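Local coordinates for hypothetical protein (Nostoc punctiforme, PDB 2O62), which is of unknown function but belongs to the DUF3598 family and folds into antiparallel beta sheets consistent with the calycin clan, at residues 248-253 with 261-266. Residues are numbered along the deposited sequence; the frame is centred on the assembly and turned at random.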
# COMPACT_ATOMS: atom_id res chain seq x y z
N ARG A 248 -3.46 -4.89 -4.92
CA ARG A 248 -3.13 -4.98 -3.48
C ARG A 248 -1.61 -5.09 -3.33
O ARG A 248 -0.95 -5.76 -4.13
CB ARG A 248 -3.82 -6.16 -2.85
CG ARG A 248 -5.33 -6.04 -2.89
CD ARG A 248 -5.99 -7.19 -2.18
NE ARG A 248 -6.02 -8.43 -3.00
CZ ARG A 248 -5.37 -9.57 -2.70
NH1 ARG A 248 -4.64 -9.69 -1.61
NH2 ARG A 248 -5.47 -10.63 -3.49
N MSE A 249 -1.05 -4.44 -2.31
CA MSE A 249 0.37 -4.53 -2.06
C MSE A 249 0.62 -4.93 -0.60
O MSE A 249 -0.04 -4.43 0.28
CB MSE A 249 1.11 -3.24 -2.43
CG MSE A 249 2.56 -3.40 -2.49
SE MSE A 249 3.68 -1.79 -2.71
CE MSE A 249 3.04 -1.28 -4.35
N ILE A 250 1.54 -5.86 -0.39
CA ILE A 250 1.84 -6.45 0.91
C ILE A 250 3.35 -6.40 1.15
O ILE A 250 4.10 -7.00 0.38
CB ILE A 250 1.40 -7.88 0.98
CG1 ILE A 250 -0.09 -8.01 0.59
CG2 ILE A 250 1.63 -8.43 2.38
CD1 ILE A 250 -0.31 -8.50 -0.80
N ARG A 251 3.77 -5.69 2.20
CA ARG A 251 5.16 -5.65 2.67
C ARG A 251 5.27 -6.63 3.84
O ARG A 251 4.60 -6.47 4.85
CB ARG A 251 5.53 -4.24 3.15
CG ARG A 251 7.02 -3.96 3.42
CD ARG A 251 7.13 -2.58 4.10
NE ARG A 251 8.52 -2.34 4.45
CZ ARG A 251 9.45 -1.91 3.61
NH1 ARG A 251 9.17 -1.54 2.38
NH2 ARG A 251 10.70 -1.79 4.07
N SER A 252 6.09 -7.66 3.68
CA SER A 252 6.09 -8.81 4.59
C SER A 252 7.32 -8.86 5.48
O SER A 252 8.44 -8.77 5.01
CB SER A 252 5.97 -10.10 3.79
OG SER A 252 4.77 -10.12 3.02
N TYR A 253 7.08 -9.08 6.78
CA TYR A 253 8.13 -9.22 7.79
C TYR A 253 8.10 -10.62 8.40
O TYR A 253 7.04 -11.16 8.65
CB TYR A 253 7.95 -8.21 8.92
CG TYR A 253 8.22 -6.79 8.51
CD1 TYR A 253 7.28 -6.08 7.76
CD2 TYR A 253 9.45 -6.18 8.81
CE1 TYR A 253 7.52 -4.78 7.34
CE2 TYR A 253 9.69 -4.86 8.37
CZ TYR A 253 8.72 -4.19 7.64
OH TYR A 253 8.91 -2.92 7.18
N SER A 261 10.16 -9.39 2.09
CA SER A 261 9.65 -9.37 0.71
C SER A 261 8.53 -8.34 0.52
O SER A 261 7.99 -7.77 1.49
CB SER A 261 9.19 -10.77 0.32
OG SER A 261 7.97 -11.11 0.98
N LEU A 262 8.17 -8.13 -0.75
CA LEU A 262 7.11 -7.24 -1.15
C LEU A 262 6.36 -7.88 -2.27
O LEU A 262 6.95 -8.43 -3.20
CB LEU A 262 7.69 -5.92 -1.62
CG LEU A 262 6.77 -4.79 -1.96
CD1 LEU A 262 6.15 -4.30 -0.69
CD2 LEU A 262 7.60 -3.63 -2.63
N THR A 263 5.04 -7.84 -2.17
CA THR A 263 4.14 -8.47 -3.14
C THR A 263 3.15 -7.47 -3.74
O THR A 263 2.57 -6.66 -3.02
CB THR A 263 3.32 -9.60 -2.43
OG1 THR A 263 4.25 -10.58 -1.93
CG2 THR A 263 2.37 -10.28 -3.38
N LEU A 264 2.95 -7.57 -5.07
CA LEU A 264 1.96 -6.77 -5.78
C LEU A 264 1.00 -7.68 -6.53
O LEU A 264 1.40 -8.48 -7.36
CB LEU A 264 2.65 -5.77 -6.71
CG LEU A 264 1.71 -4.80 -7.46
CD1 LEU A 264 1.04 -3.89 -6.58
CD2 LEU A 264 2.58 -4.00 -8.46
N VAL A 265 -0.26 -7.60 -6.12
CA VAL A 265 -1.37 -8.36 -6.69
C VAL A 265 -2.13 -7.45 -7.66
O VAL A 265 -2.47 -6.33 -7.32
CB VAL A 265 -2.31 -8.76 -5.60
CG1 VAL A 265 -3.45 -9.57 -6.14
CG2 VAL A 265 -1.56 -9.51 -4.49
N THR A 266 -2.40 -7.94 -8.86
CA THR A 266 -3.32 -7.25 -9.76
C THR A 266 -4.42 -8.21 -10.09
O THR A 266 -4.15 -9.29 -10.58
CB THR A 266 -2.61 -6.82 -11.04
OG1 THR A 266 -1.41 -6.12 -10.71
CG2 THR A 266 -3.51 -5.93 -11.86
O HOH W 1 5.41 -9.91 0.39
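Val265 and Arg248 face each other as a hydrogen-bonded antiparallel pair, Val265 N giving a nearly straight bond (174°) to Arg248 O at 2.8 Å. The backbone bonds repeat at Ile250 with Thr263 and at Ser252 with Ser261, where the return bond from Ser261 N is weak. CA-H...O contacts fill in between the pairs, as from Met249 CA to Thr263 O at 3.2 Å.

Side-chain packing occurs on both faces. The Arg248 chain bends at chi3 (-78°), turning one face of its guanidinium to the Val265 methyls, NH2 3.5 Å from Val265 CG1, while Glu267 and Glu236 take up its charge in salt bridges. Val265 CG2 also meets Ile250 CD1 at 4.0 Å; an alanine in place of the valine would probably leave the guanidinium face and that methyl without their apolar neighbour. On the other face, long, unbranched Met249, present as selenomethionine, runs out with CG anti to the backbone N (chi1 -166°) and reaches two leucines, SE against Leu262 CD1 (4.1 Å) and CE against Leu264 CD1 (4.0 Å), with Phe98 and Phe74 packing nearby.

Polar contacts gather on the Arg248-Ile250-Val265 face round one water, held by Ser252 OG, Ser261 OG and Thr263 OG1 and donating to Ile250 O. Short hydroxyl side chains suit this spot because each can reach that water; Thr263 OG1 also bonds Thr153, and Ser252 OG a glycerol, probably from the crystallisation liquor.

Together the strands form a beta hairpin, the last two strands of an up-and-down antiparallel barrel, consistent with the calycin clan.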